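Local atomic coordinates of bifunctional endo-1,4-beta-xylanase A (Neocallimastix patriciarum, PDB entry 2VG9), a protein that hydrolyses internal beta-1,4-linkages of xylan as a family 11 glycoside hydrolase with a beta jelly-roll fold. Residues F19-W24 / A55-D60; A38-E43 / T210-Y215; D71-D76 / Y192-N197; V130-A135 / S175-E180. All blocks are in the same frame, centred on the assembly; numbering follows the deposited sequence.

Overall arrangement
Starting from the N terminus, strand 19-26 pairs with strand 52-60 some thirty residues on, and contact 1 closes that loop. Residues 38-43 lie within this loop but meet 210-215, so contact 2 crosses contact 1; the two adjoin where Arg57 NH1 meets Thr39 O. Contact 3 opens after contact 1 has closed and is nested within contact 2; it packs strand 73-86 against strand 190-200, each from a different sheet. Contact 4 is nested within contact 3 and sets helix 174-182 on the 128-132/135-145 hairpin. Its centre lies about 23 Å from that of contact 1, whereas Ile73 N and Ser175 OG join it to contact 3.

Contact 1: residues F19-W24 / A55-D60; sequences FSYEIW and ARRGLD
Arg57 reaches across and holds two successive carbonyls with one edge of its guanidinium group. NE donates to Ser20 O at 2.9 Å (N-H...O 169°), and NH2 meets Phe19 O at 3.1 Å. Both oxygens lie near the guanidinium plane, yet each donor stands above the plane of the carbonyl it serves. The bend at chi3 (78°) folds the group back along strand 19-26, bringing NE within 3.5 Å of Tyr21 CB. NH1 continues to Thr39 O, just before strand 40-45. A leucine here has no N-H to offer, and the carbonyls of Phe19, Ser20 and Thr39 would probably lose the group that ties them together. The pairing is antiparallel, part of the larger sheet of the family 11 jelly roll: Glu22 N to Arg56 O and Arg56 N to Glu22 O both measure 2.9 Å. Toward Gly58 it loosens, Gly58 N to Ser20 O being weak at 3.4 Å. On the face of Arg57, Tyr21 and Ile23 also touch strand 29-34. The face of Ser20, Glu22 and Arg56 is polar: Arg56 is pinned by Asn197 and by a salt bridge from NH1 to Glu22 OE1 (3.0 Å, planes 83° apart), while a water joins Ser20 OG to Arg56 O.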
loop_
_atom_site.group_PDB
_atom_site.type_symbol
_atom_site.label_atom_id
_atom_site.label_comp_id
_atom_site.label_asym_id
_atom_site.label_seq_id
_atom_site.Cartn_x
_atom_site.Cartn_y
_atom_site.Cartn_z
ATOM N N PHE A 19 -11.334 -10.666 2.743
ATOM C CA PHE A 19 -10.350 -9.610 2.499
ATOM C C PHE A 19 -10.393 -8.564 3.596
ATOM O O PHE A 19 -11.473 -8.195 4.052
ATOM C CB PHE A 19 -10.589 -8.963 1.125
ATOM C CG PHE A 19 -10.308 -9.877 -0.022
ATOM C CD1 PHE A 19 -8.990 -10.084 -0.461
ATOM C CD2 PHE A 19 -11.354 -10.531 -0.675
ATOM C CE1 PHE A 19 -8.743 -10.938 -1.539
ATOM C CE2 PHE A 19 -11.104 -11.399 -1.743
ATOM C CZ PHE A 19 -9.813 -11.603 -2.169
ATOM N N SER A 20 -9.227 -8.097 4.050
ATOM C CA SER A 20 -9.205 -7.075 5.086
ATOM C C SER A 20 -9.777 -5.772 4.556
ATOM O O SER A 20 -9.890 -5.577 3.331
ATOM C CB SER A 20 -7.765 -6.817 5.592
ATOM O OG SER A 20 -6.952 -6.237 4.574
ATOM N N TYR A 21 -10.119 -4.877 5.477
ATOM C CA TYR A 21 -10.304 -3.472 5.159
ATOM C C TYR A 21 -9.744 -2.643 6.323
ATOM O O TYR A 21 -9.755 -3.085 7.472
ATOM C CB TYR A 21 -11.780 -3.129 4.842
ATOM C CG TYR A 21 -12.724 -3.220 6.036
ATOM C CD1 TYR A 21 -12.862 -2.154 6.937
ATOM C CD2 TYR A 21 -13.503 -4.364 6.247
ATOM C CE1 TYR A 21 -13.722 -2.244 8.065
ATOM C CE2 TYR A 21 -14.374 -4.472 7.372
ATOM C CZ TYR A 21 -14.475 -3.416 8.260
ATOM O OH TYR A 21 -15.334 -3.516 9.334
ATOM N N GLU A 22 -9.239 -1.456 6.011
ATOM C CA GLU A 22 -8.708 -0.540 7.010
ATOM C C GLU A 22 -8.824 0.888 6.461
ATOM O O GLU A 22 -8.405 1.161 5.328
ATOM C CB GLU A 22 -7.238 -0.880 7.327
ATOM C CG GLU A 22 -6.529 0.209 8.150
ATOM C CD GLU A 22 -5.209 -0.265 8.751
ATOM O OE1 GLU A 22 -4.411 -0.912 8.025
ATOM O OE2 GLU A 22 -4.961 0.041 9.957
ATOM N N ILE A 23 -9.418 1.773 7.261
ATOM C CA ILE A 23 -9.426 3.221 6.981
ATOM C C ILE A 23 -8.932 3.929 8.247
ATOM O O ILE A 23 -9.274 3.506 9.367
ATOM C CB ILE A 23 -10.841 3.725 6.543
ATOM C CG1 ILE A 23 -10.788 5.224 6.222
ATOM C CG2 ILE A 23 -11.968 3.272 7.597
ATOM C CD1 ILE A 23 -11.986 5.809 5.606
ATOM N N TRP A 24 -8.105 4.968 8.079
ATOM C CA TRP A 24 -7.536 5.688 9.214
ATOM C C TRP A 24 -7.272 7.131 8.809
ATOM O O TRP A 24 -7.029 7.429 7.623
ATOM C CB TRP A 24 -6.254 4.986 9.701
ATOM C CG TRP A 24 -5.392 5.788 10.637
ATOM C CD1 TRP A 24 -5.374 5.742 12.006
ATOM C CD2 TRP A 24 -4.409 6.761 10.257
ATOM N NE1 TRP A 24 -4.459 6.641 12.494
ATOM C CE2 TRP A 24 -3.846 7.269 11.437
ATOM C CE3 TRP A 24 -3.971 7.258 9.032
ATOM C CZ2 TRP A 24 -2.848 8.241 11.422
ATOM C CZ3 TRP A 24 -2.996 8.221 9.017
ATOM C CH2 TRP A 24 -2.445 8.708 10.208
ATOM N N ALA A 55 -6.820 4.415 3.079
ATOM C CA ALA A 55 -7.865 3.371 2.914
ATOM C C ALA A 55 -7.306 2.210 2.094
ATOM O O ALA A 55 -6.766 2.397 0.985
ATOM C CB ALA A 55 -9.148 3.931 2.254
ATOM N N ARG A 56 -7.444 1.012 2.621
ATOM C CA ARG A 56 -6.823 -0.144 1.984
ATOM C C ARG A 56 -7.580 -1.421 2.268
ATOM O O ARG A 56 -8.189 -1.585 3.334
ATOM C CB ARG A 56 -5.390 -0.292 2.456
ATOM C CG ARG A 56 -5.246 -0.374 3.930
ATOM C CD ARG A 56 -3.808 -0.718 4.361
ATOM N NE ARG A 56 -2.917 0.433 4.262
ATOM C CZ ARG A 56 -2.200 0.947 5.253
ATOM N NH1 ARG A 56 -2.235 0.433 6.480
ATOM N NH2 ARG A 56 -1.442 1.990 5.001
ATOM N N ARG A 57 -7.521 -2.320 1.303
ATOM C CA ARG A 57 -8.114 -3.658 1.398
ATOM C C ARG A 57 -7.154 -4.674 0.818
ATOM O O ARG A 57 -6.503 -4.411 -0.213
ATOM C CB ARG A 57 -9.426 -3.710 0.613
ATOM C CG ARG A 57 -10.564 -2.910 1.304
ATOM C CD ARG A 57 -11.889 -3.483 0.936
ATOM N NE ARG A 57 -12.152 -4.703 1.694
ATOM C CZ ARG A 57 -13.255 -5.437 1.573
ATOM N NH1 ARG A 57 -14.204 -5.083 0.701
ATOM N NH2 ARG A 57 -13.410 -6.525 2.325
ATOM N N GLY A 58 -7.061 -5.849 1.441
ATOM C CA GLY A 58 -6.091 -6.842 0.945
ATOM C C GLY A 58 -6.236 -8.229 1.519
ATOM O O GLY A 58 -7.186 -8.523 2.237
ATOM N N LEU A 59 -5.248 -9.069 1.212
ATOM C CA LEU A 59 -5.269 -10.469 1.569
ATOM C C LEU A 59 -4.198 -10.638 2.632
ATOM O O LEU A 59 -3.035 -10.302 2.376
ATOM C CB LEU A 59 -4.976 -11.357 0.329
ATOM C CG LEU A 59 -5.118 -12.867 0.566
ATOM C CD1 LEU A 59 -6.530 -13.194 1.070
ATOM C CD2 LEU A 59 -4.827 -13.651 -0.729
ATOM N N ASP A 60 -4.591 -11.111 3.825
ATOM C CA ASP A 60 -3.604 -11.405 4.903
ATOM C C ASP A 60 -2.963 -12.733 4.614
ATOM O O ASP A 60 -3.649 -13.688 4.205
ATOM C CB ASP A 60 -4.241 -11.426 6.313
ATOM C CG ASP A 60 -3.283 -12.054 7.417
ATOM O OD1 ASP A 60 -2.257 -11.444 7.854
ATOM O OD2 ASP A 60 -3.597 -13.178 7.887
HETATM O O HOH W 1 -6.884 -3.684 4.940
#

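Contact 2: residues A38-E43 / T210-Y215; sequences ATFKAE and TLLDVY
Leu212 points its side chain at Ala38, and each atom from CB outward finds a neighbour. CB lies 4.1 Å from Ala38 CB. CG comes nearer, 3.9 Å from the same methyl, because it stands opposite the backbone N (chi1 -178°). At the end the branch divides. CD2 passes 3.6 Å from Ala38 O and approaches CE2 at the edge of the Phe40 ring, near the ring plane, at 4.3 Å; CD1 turns toward Leu75, and both methyls lie near Leu196. Ala38 O is buried here with no hydrogen-bonding partner in the model, so the leucine methyl meets it only by van der Waals contact. No direct hydrogen bond joins the two segments, which is consistent with the strands parting here. Strand 203-216 pairs with strand 40-45 through Phe40 with Val209 and Ala42 with Ala207, and past this point the two diverge; Thr210 and Leu211 both face Ala78 of the strand on the other side, a classic beta bulge in this jelly-roll sheet. Where the backbones part, a water fills in, accepting from Ala38 N (2.9 Å) and donating to Leu212 O (2.7 Å). Beside it Thr39 CG2 rests 3.4 Å from Thr210 O, while Thr39 OG1 turns to Ser36 O and to a bound acetate, probably from the crystallisation liquor.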
loop_
_atom_site.group_PDB
_atom_site.type_symbol
_atom_site.label_atom_id
_atom_site.label_comp_id
_atom_site.label_asym_id
_atom_site.label_seq_id
_atom_site.Cartn_x
_atom_site.Cartn_y
_atom_site.Cartn_z
ATOM N N ALA A 38 -12.907 -7.905 -2.495
ATOM C CA ALA A 38 -11.921 -6.942 -1.943
ATOM C C ALA A 38 -12.189 -5.503 -2.413
ATOM O O ALA A 38 -11.417 -4.618 -2.094
ATOM C CB ALA A 38 -10.505 -7.342 -2.310
ATOM N N THR A 39 -13.268 -5.286 -3.169
ATOM C CA THR A 39 -13.535 -3.970 -3.783
ATOM C C THR A 39 -13.955 -2.942 -2.702
ATOM O O THR A 39 -14.428 -3.314 -1.622
ATOM C CB THR A 39 -14.602 -4.050 -4.945
ATOM O OG1 THR A 39 -15.869 -4.428 -4.413
ATOM C CG2 THR A 39 -14.212 -5.039 -6.038
ATOM N N PHE A 40 -13.781 -1.656 -3.001
ATOM C CA PHE A 40 -14.154 -0.578 -2.123
ATOM C C PHE A 40 -14.022 0.741 -2.873
ATOM O O PHE A 40 -13.331 0.837 -3.898
ATOM C CB PHE A 40 -13.256 -0.522 -0.866
ATOM C CG PHE A 40 -11.800 -0.158 -1.145
ATOM C CD1 PHE A 40 -11.316 1.133 -0.852
ATOM C CD2 PHE A 40 -10.935 -1.080 -1.714
ATOM C CE1 PHE A 40 -9.955 1.471 -1.072
ATOM C CE2 PHE A 40 -9.580 -0.771 -1.927
ATOM C CZ PHE A 40 -9.083 0.513 -1.609
ATOM N N LYS A 41 -14.674 1.758 -2.321
ATOM C CA LYS A 41 -14.571 3.123 -2.782
ATOM C C LYS A 41 -14.212 3.930 -1.531
ATOM O O LYS A 41 -14.635 3.595 -0.415
ATOM C CB LYS A 41 -15.935 3.552 -3.309
ATOM C CG LYS A 41 -16.020 4.961 -3.904
ATOM C CD LYS A 41 -17.500 5.314 -4.235
ATOM C CE LYS A 41 -17.584 6.577 -5.107
ATOM N NZ LYS A 41 -18.980 6.821 -5.673
ATOM N N ALA A 42 -13.395 4.961 -1.703
ATOM C CA ALA A 42 -12.961 5.777 -0.563
ATOM C C ALA A 42 -12.897 7.225 -0.999
ATOM O O ALA A 42 -12.710 7.529 -2.190
ATOM C CB ALA A 42 -11.637 5.333 -0.070
ATOM N N GLU A 43 -13.038 8.115 -0.026
ATOM C CA GLU A 43 -13.026 9.523 -0.287
ATOM C C GLU A 43 -12.432 10.176 0.942
ATOM O O GLU A 43 -12.640 9.714 2.063
ATOM C CB GLU A 43 -14.440 10.053 -0.651
ATOM C CG GLU A 43 -15.586 9.784 0.361
ATOM C CD GLU A 43 -15.680 10.827 1.488
ATOM O OE1 GLU A 43 -16.179 10.490 2.599
ATOM O OE2 GLU A 43 -15.252 11.994 1.271
ATOM N N THR A 210 -13.120 -0.770 -8.394
ATOM C CA THR A 210 -14.268 -1.532 -8.834
ATOM C C THR A 210 -13.875 -2.952 -9.124
ATOM O O THR A 210 -14.737 -3.815 -9.202
ATOM C CB THR A 210 -14.912 -0.913 -10.073
ATOM O OG1 THR A 210 -13.911 -0.765 -11.101
ATOM C CG2 THR A 210 -15.508 0.450 -9.737
ATOM N N LEU A 211 -12.573 -3.198 -9.274
ATOM C CA LEU A 211 -12.052 -4.555 -9.416
ATOM C C LEU A 211 -10.835 -4.672 -8.555
ATOM O O LEU A 211 -9.935 -3.853 -8.666
ATOM C CB LEU A 211 -11.638 -4.828 -10.874
ATOM C CG LEU A 211 -11.358 -6.220 -11.428
ATOM C CD1 LEU A 211 -11.088 -6.074 -12.974
ATOM C CD2 LEU A 211 -10.208 -6.960 -10.779
ATOM N N LEU A 212 -10.797 -5.693 -7.707
ATOM C CA LEU A 212 -9.592 -5.999 -6.934
ATOM C C LEU A 212 -9.553 -7.479 -6.643
ATOM O O LEU A 212 -10.428 -8.004 -5.978
ATOM C CB LEU A 212 -9.506 -5.195 -5.625
ATOM C CG LEU A 212 -8.248 -5.441 -4.798
ATOM C CD1 LEU A 212 -6.995 -5.331 -5.639
ATOM C CD2 LEU A 212 -8.202 -4.448 -3.603
ATOM N N ASP A 213 -8.527 -8.137 -7.148
ATOM C CA ASP A 213 -8.364 -9.571 -6.919
ATOM C C ASP A 213 -6.927 -9.759 -6.478
ATOM O O ASP A 213 -6.019 -9.196 -7.077
ATOM C CB ASP A 213 -8.592 -10.352 -8.218
ATOM C CG ASP A 213 -8.821 -11.846 -7.989
ATOM O OD1 ASP A 213 -8.903 -12.310 -6.839
ATOM O OD2 ASP A 213 -8.927 -12.564 -9.000
ATOM N N VAL A 214 -6.742 -10.521 -5.411
ATOM C CA VAL A 214 -5.397 -10.854 -4.896
ATOM C C VAL A 214 -5.371 -12.367 -4.756
ATOM O O VAL A 214 -6.302 -12.947 -4.185
ATOM C CB VAL A 214 -5.113 -10.177 -3.526
ATOM C CG1 VAL A 214 -3.644 -10.373 -3.128
ATOM C CG2 VAL A 214 -5.428 -8.683 -3.577
ATOM N N TYR A 215 -4.353 -13.015 -5.308
ATOM C CA TYR A 215 -4.256 -14.479 -5.225
ATOM C C TYR A 215 -2.796 -15.004 -5.197
ATOM O O TYR A 215 -1.845 -14.293 -5.588
ATOM C CB TYR A 215 -5.023 -15.119 -6.390
ATOM C CG TYR A 215 -4.428 -14.819 -7.766
ATOM C CD1 TYR A 215 -3.487 -15.694 -8.344
ATOM C CD2 TYR A 215 -4.791 -13.669 -8.471
ATOM C CE1 TYR A 215 -2.914 -15.430 -9.567
ATOM C CE2 TYR A 215 -4.231 -13.403 -9.734
ATOM C CZ TYR A 215 -3.293 -14.284 -10.261
ATOM O OH TYR A 215 -2.720 -14.059 -11.484
HETATM O O HOH W 2 -12.712 -9.053 -5.114
#

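Contact 3: residues D71-D76 / Y192-N197; sequences DYIGLD and YEVALN
Ile73 and Leu75 on one strand face Val194 and Leu196 on the other, and every side-chain-to-side-chain contact between the segments is apolar. Val194 works as a fork. Its CG2, beside the backbone N, meets Ile73 CG2 at 4.2 Å, while CG1, set opposite that nitrogen (chi1 176°), meets Leu75 CD1 at 4.1 Å. The leucine and the valine slide past each other in opposite directions, whereas the isoleucine lies at a slant to the valine. The second leucine methyl, Leu75 CD2, turns to Leu196 CD1 at 4.3 Å. Hydrogen bonding takes a separate course, since none runs between the segments: Gly74 bonds to Tyr215 within one sheet, and Leu196 to Arg57 within the other. One polar link comes from a third element, Ser175 OG with Ile73 N, where helix 174-182 starts; Val174 and Phe178 of that helix also touch Ile73. The backbone geometry agrees with packing of one layer on another, because the short strand axes run 9.1 Å apart and only 17° from parallel. Such facing of two stacked sheets through aliphatic side chains is part of the hydrophobic core of a beta sandwich, here the jelly roll of family 11 xylanases.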
loop_
_atom_site.group_PDB
_atom_site.type_symbol
_atom_site.label_atom_id
_atom_site.label_comp_id
_atom_site.label_asym_id
_atom_site.label_seq_id
_atom_site.Cartn_x
_atom_site.Cartn_y
_atom_site.Cartn_z
ATOM N N ASP A 71 5.270 -19.046 -4.772
ATOM C CA ASP A 71 5.667 -19.224 -6.177
ATOM C C ASP A 71 5.160 -18.107 -7.063
ATOM O O ASP A 71 5.899 -17.595 -7.907
ATOM C CB ASP A 71 5.194 -20.572 -6.717
ATOM C CG ASP A 71 6.099 -21.735 -6.279
ATOM O OD1 ASP A 71 7.278 -21.503 -5.914
ATOM O OD2 ASP A 71 5.619 -22.883 -6.302
ATOM N N TYR A 72 3.898 -17.724 -6.851
ATOM C CA TYR A 72 3.265 -16.692 -7.651
ATOM C C TYR A 72 2.287 -15.913 -6.780
ATOM O O TYR A 72 1.513 -16.507 -6.031
ATOM C CB TYR A 72 2.540 -17.306 -8.871
ATOM C CG TYR A 72 2.105 -16.273 -9.870
ATOM C CD1 TYR A 72 2.926 -15.940 -10.945
ATOM C CD2 TYR A 72 0.874 -15.611 -9.732
ATOM C CE1 TYR A 72 2.538 -14.976 -11.872
ATOM C CE2 TYR A 72 0.459 -14.638 -10.672
ATOM C CZ TYR A 72 1.306 -14.324 -11.732
ATOM O OH TYR A 72 0.950 -13.350 -12.655
ATOM N N ILE A 73 2.346 -14.581 -6.850
ATOM C CA ILE A 73 1.343 -13.739 -6.179
ATOM C C ILE A 73 0.872 -12.753 -7.243
ATOM O O ILE A 73 1.674 -12.007 -7.797
ATOM C CB ILE A 73 1.882 -13.006 -4.915
ATOM C CG1 ILE A 73 2.473 -13.990 -3.886
ATOM C CG2 ILE A 73 0.745 -12.092 -4.271
ATOM C CD1 ILE A 73 3.211 -13.265 -2.690
ATOM N N GLY A 74 -0.420 -12.805 -7.563
ATOM C CA GLY A 74 -1.004 -11.878 -8.539
ATOM C C GLY A 74 -1.939 -10.870 -7.880
ATOM O O GLY A 74 -2.617 -11.189 -6.880
ATOM N N LEU A 75 -1.972 -9.653 -8.422
ATOM C CA LEU A 75 -2.978 -8.660 -8.016
ATOM C C LEU A 75 -3.507 -7.998 -9.278
ATOM O O LEU A 75 -2.724 -7.467 -10.076
ATOM C CB LEU A 75 -2.425 -7.614 -7.011
ATOM C CG LEU A 75 -3.400 -6.536 -6.429
ATOM C CD1 LEU A 75 -2.975 -6.081 -5.034
ATOM C CD2 LEU A 75 -3.498 -5.291 -7.326
ATOM N N ASP A 76 -4.833 -8.026 -9.439
ATOM C CA ASP A 76 -5.487 -7.412 -10.582
ATOM C C ASP A 76 -6.416 -6.378 -10.009
ATOM O O ASP A 76 -7.092 -6.654 -9.029
ATOM C CB ASP A 76 -6.293 -8.446 -11.364
ATOM C CG ASP A 76 -5.430 -9.507 -11.984
ATOM O OD1 ASP A 76 -4.538 -9.162 -12.740
ATOM O OD2 ASP A 76 -5.643 -10.708 -11.717
ATOM N N TYR A 192 3.270 -10.502 5.511
ATOM C CA TYR A 192 2.161 -10.109 6.346
ATOM C C TYR A 192 0.837 -10.012 5.571
ATOM O O TYR A 192 -0.157 -10.575 5.992
ATOM C CB TYR A 192 2.512 -8.774 7.022
ATOM C CG TYR A 192 1.435 -8.168 7.902
ATOM C CD1 TYR A 192 1.082 -8.782 9.107
ATOM C CD2 TYR A 192 0.793 -6.973 7.554
ATOM C CE1 TYR A 192 0.111 -8.247 9.948
ATOM C CE2 TYR A 192 -0.200 -6.408 8.405
ATOM C CZ TYR A 192 -0.525 -7.063 9.605
ATOM O OH TYR A 192 -1.487 -6.587 10.487
ATOM N N GLU A 193 0.824 -9.256 4.468
ATOM C CA GLU A 193 -0.384 -9.019 3.653
ATOM C C GLU A 193 0.017 -8.447 2.299
ATOM O O GLU A 193 1.162 -8.010 2.105
ATOM C CB GLU A 193 -1.280 -7.973 4.313
ATOM C CG GLU A 193 -0.644 -6.561 4.209
ATOM C CD GLU A 193 -1.399 -5.496 4.978
ATOM O OE1 GLU A 193 -2.643 -5.563 5.047
ATOM O OE2 GLU A 193 -0.739 -4.594 5.523
ATOM N N VAL A 194 -0.941 -8.450 1.370
ATOM C CA VAL A 194 -0.800 -7.814 0.070
ATOM C C VAL A 194 -2.106 -7.066 -0.119
ATOM O O VAL A 194 -3.202 -7.664 -0.186
ATOM C CB VAL A 194 -0.564 -8.820 -1.100
ATOM C CG1 VAL A 194 -0.522 -8.094 -2.460
ATOM C CG2 VAL A 194 0.756 -9.628 -0.906
ATOM N N ALA A 195 -1.989 -5.743 -0.181
ATOM C CA ALA A 195 -3.159 -4.902 -0.189
ATOM C C ALA A 195 -3.065 -3.882 -1.283
ATOM O O ALA A 195 -1.972 -3.562 -1.728
ATOM C CB ALA A 195 -3.325 -4.193 1.199
ATOM N N LEU A 196 -4.218 -3.379 -1.721
ATOM C CA LEU A 196 -4.270 -2.162 -2.523
ATOM C C LEU A 196 -4.671 -0.971 -1.638
ATOM O O LEU A 196 -5.647 -1.037 -0.904
ATOM C CB LEU A 196 -5.210 -2.319 -3.700
ATOM C CG LEU A 196 -5.065 -1.161 -4.678
ATOM C CD1 LEU A 196 -3.774 -1.356 -5.516
ATOM C CD2 LEU A 196 -6.366 -1.069 -5.525
ATOM N N ASN A 197 -3.912 0.115 -1.742
ATOM C CA ASN A 197 -3.917 1.189 -0.753
ATOM C C ASN A 197 -4.037 2.562 -1.427
ATOM O O ASN A 197 -3.318 2.842 -2.362
ATOM C CB ASN A 197 -2.589 1.084 0.042
ATOM C CG ASN A 197 -2.353 2.260 1.004
ATOM O OD1 ASN A 197 -3.127 2.496 1.901
ATOM N ND2 ASN A 197 -1.231 2.957 0.834
#

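Contact 4: residues V130-A135 / S175-E180; sequences VTIDGA and SDHFKE
Asp176, His177 and Glu180 turn one side of helix 174-182 to Val130 and Ile132, so the fold's helix packs on a beta hairpin whose type I' turn runs from Ile132 to Ala135. Asp176 comes first: its CB touches Ile132 CG2 at 3.8 Å, and a water donates to OD2 and accepts from Asp133 N (2.9 Å), bridging helix to turn. His177 follows, offering a ring face. Ile132 CD1 sits over it in a CH-pi contact, 3.7 Å from the centroid and 20° off the normal, while Ile132 CG2 lies 3.5 Å from His177 CE1. Tyr137 meets the same ring edge-to-face. A serine here would take away the flat surface under Ile132, and a gap is likely to open between hairpin and helix. One turn on, Glu180 bends at chi2 (-71°), its CG lying 3.6 Å from Ile132 CD1. The carboxylate then runs past Ile132 to Val130, where Glu180 OE1 stops 3.6 Å from Val130 CG1.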
loop_
_atom_site.group_PDB
_atom_site.type_symbol
_atom_site.label_atom_id
_atom_site.label_comp_id
_atom_site.label_asym_id
_atom_site.label_seq_id
_atom_site.Cartn_x
_atom_site.Cartn_y
_atom_site.Cartn_z
ATOM N N VAL A 130 13.856 -1.307 -13.329
ATOM C CA VAL A 130 13.669 -2.707 -13.646
ATOM C C VAL A 130 12.445 -2.866 -14.580
ATOM O O VAL A 130 11.637 -1.955 -14.713
ATOM C CB VAL A 130 13.519 -3.568 -12.359
ATOM C CG1 VAL A 130 14.797 -3.507 -11.480
ATOM C CG2 VAL A 130 12.264 -3.151 -11.558
ATOM N N THR A 131 12.339 -4.006 -15.251
ATOM C CA THR A 131 11.177 -4.255 -16.095
ATOM C C THR A 131 10.339 -5.341 -15.450
ATOM O O THR A 131 10.833 -6.449 -15.265
ATOM C CB THR A 131 11.612 -4.692 -17.558
ATOM O OG1 THR A 131 12.427 -3.672 -18.141
ATOM C CG2 THR A 131 10.386 -4.911 -18.454
ATOM N N ILE A 132 9.083 -5.031 -15.112
ATOM C CA ILE A 132 8.164 -5.993 -14.498
ATOM C C ILE A 132 6.804 -5.835 -15.210
ATOM O O ILE A 132 6.362 -4.721 -15.447
ATOM C CB ILE A 132 8.010 -5.806 -12.931
ATOM C CG1 ILE A 132 9.350 -6.083 -12.216
ATOM C CG2 ILE A 132 6.934 -6.731 -12.379
ATOM C CD1 ILE A 132 9.512 -5.491 -10.786
ATOM N N ASP A 133 6.157 -6.946 -15.559
ATOM C CA ASP A 133 4.890 -6.880 -16.298
ATOM C C ASP A 133 4.987 -5.994 -17.560
ATOM O O ASP A 133 4.032 -5.306 -17.935
ATOM C CB ASP A 133 3.728 -6.429 -15.371
ATOM C CG ASP A 133 3.481 -7.405 -14.232
ATOM O OD1 ASP A 133 3.416 -8.626 -14.502
ATOM O OD2 ASP A 133 3.380 -6.968 -13.067
ATOM N N GLY A 134 6.168 -5.998 -18.190
ATOM C CA GLY A 134 6.410 -5.282 -19.419
ATOM C C GLY A 134 6.558 -3.782 -19.238
ATOM O O GLY A 134 6.523 -3.023 -20.222
ATOM N N ALA A 135 6.684 -3.349 -17.979
ATOM C CA ALA A 135 6.693 -1.934 -17.656
ATOM C C ALA A 135 7.896 -1.578 -16.794
ATOM O O ALA A 135 8.426 -2.430 -16.052
ATOM C CB ALA A 135 5.398 -1.544 -16.928
ATOM N N SER A 175 4.773 -11.031 -6.883
ATOM C CA SER A 175 5.936 -11.886 -6.592
ATOM C C SER A 175 7.196 -11.500 -7.391
ATOM O O SER A 175 8.304 -11.778 -6.942
ATOM C CB SER A 175 5.579 -13.377 -6.830
ATOM O OG SER A 175 4.851 -13.566 -8.045
ATOM N N ASP A 176 7.031 -10.881 -8.570
ATOM C CA ASP A 176 8.161 -10.410 -9.405
ATOM C C ASP A 176 8.863 -9.166 -8.784
ATOM O O ASP A 176 10.076 -9.035 -8.866
ATOM C CB ASP A 176 7.699 -10.086 -10.837
ATOM C CG ASP A 176 7.648 -11.300 -11.739
ATOM O OD1 ASP A 176 7.888 -12.432 -11.241
ATOM O OD2 ASP A 176 7.352 -11.105 -12.951
ATOM N N HIS A 177 8.084 -8.270 -8.165
ATOM C CA HIS A 177 8.611 -7.156 -7.381
ATOM C C HIS A 177 9.398 -7.692 -6.206
ATOM O O HIS A 177 10.518 -7.247 -5.973
ATOM C CB HIS A 177 7.490 -6.222 -6.917
ATOM C CG HIS A 177 6.896 -5.414 -8.035
ATOM N ND1 HIS A 177 5.858 -5.875 -8.824
ATOM C CD2 HIS A 177 7.233 -4.205 -8.532
ATOM C CE1 HIS A 177 5.564 -4.966 -9.741
ATOM N NE2 HIS A 177 6.389 -3.952 -9.589
ATOM N N PHE A 178 8.846 -8.678 -5.487
ATOM C CA PHE A 178 9.605 -9.265 -4.345
ATOM C C PHE A 178 10.943 -9.840 -4.831
ATOM O O PHE A 178 11.972 -9.666 -4.157
ATOM C CB PHE A 178 8.810 -10.353 -3.592
ATOM C CG PHE A 178 7.495 -9.880 -2.980
ATOM C CD1 PHE A 178 7.196 -8.514 -2.862
ATOM C CD2 PHE A 178 6.572 -10.820 -2.485
ATOM C CE1 PHE A 178 5.968 -8.082 -2.285
ATOM C CE2 PHE A 178 5.368 -10.409 -1.904
ATOM C CZ PHE A 178 5.081 -9.040 -1.781
ATOM N N LYS A 179 10.928 -10.527 -5.973
ATOM C CA LYS A 179 12.145 -11.154 -6.554
ATOM C C LYS A 179 13.195 -10.111 -6.914
ATOM O O LYS A 179 14.378 -10.271 -6.588
ATOM C CB LYS A 179 11.823 -11.955 -7.818
ATOM C CG LYS A 179 11.303 -13.365 -7.582
ATOM C CD LYS A 179 10.985 -14.046 -8.943
ATOM C CE LYS A 179 9.728 -14.937 -8.847
ATOM N NZ LYS A 179 9.762 -16.116 -9.801
ATOM N N GLU A 180 12.749 -9.037 -7.570
ATOM C CA GLU A 180 13.610 -7.887 -7.875
ATOM C C GLU A 180 14.237 -7.266 -6.657
ATOM O O GLU A 180 15.425 -6.915 -6.710
ATOM C CB GLU A 180 12.885 -6.817 -8.716
ATOM C CG GLU A 180 12.623 -7.262 -10.176
ATOM C CD GLU A 180 13.888 -7.350 -11.061
ATOM O OE1 GLU A 180 14.998 -6.984 -10.631
ATOM O OE2 GLU A 180 13.771 -7.788 -12.219
HETATM O O HOH W 3 7.281 -9.541 -14.896
#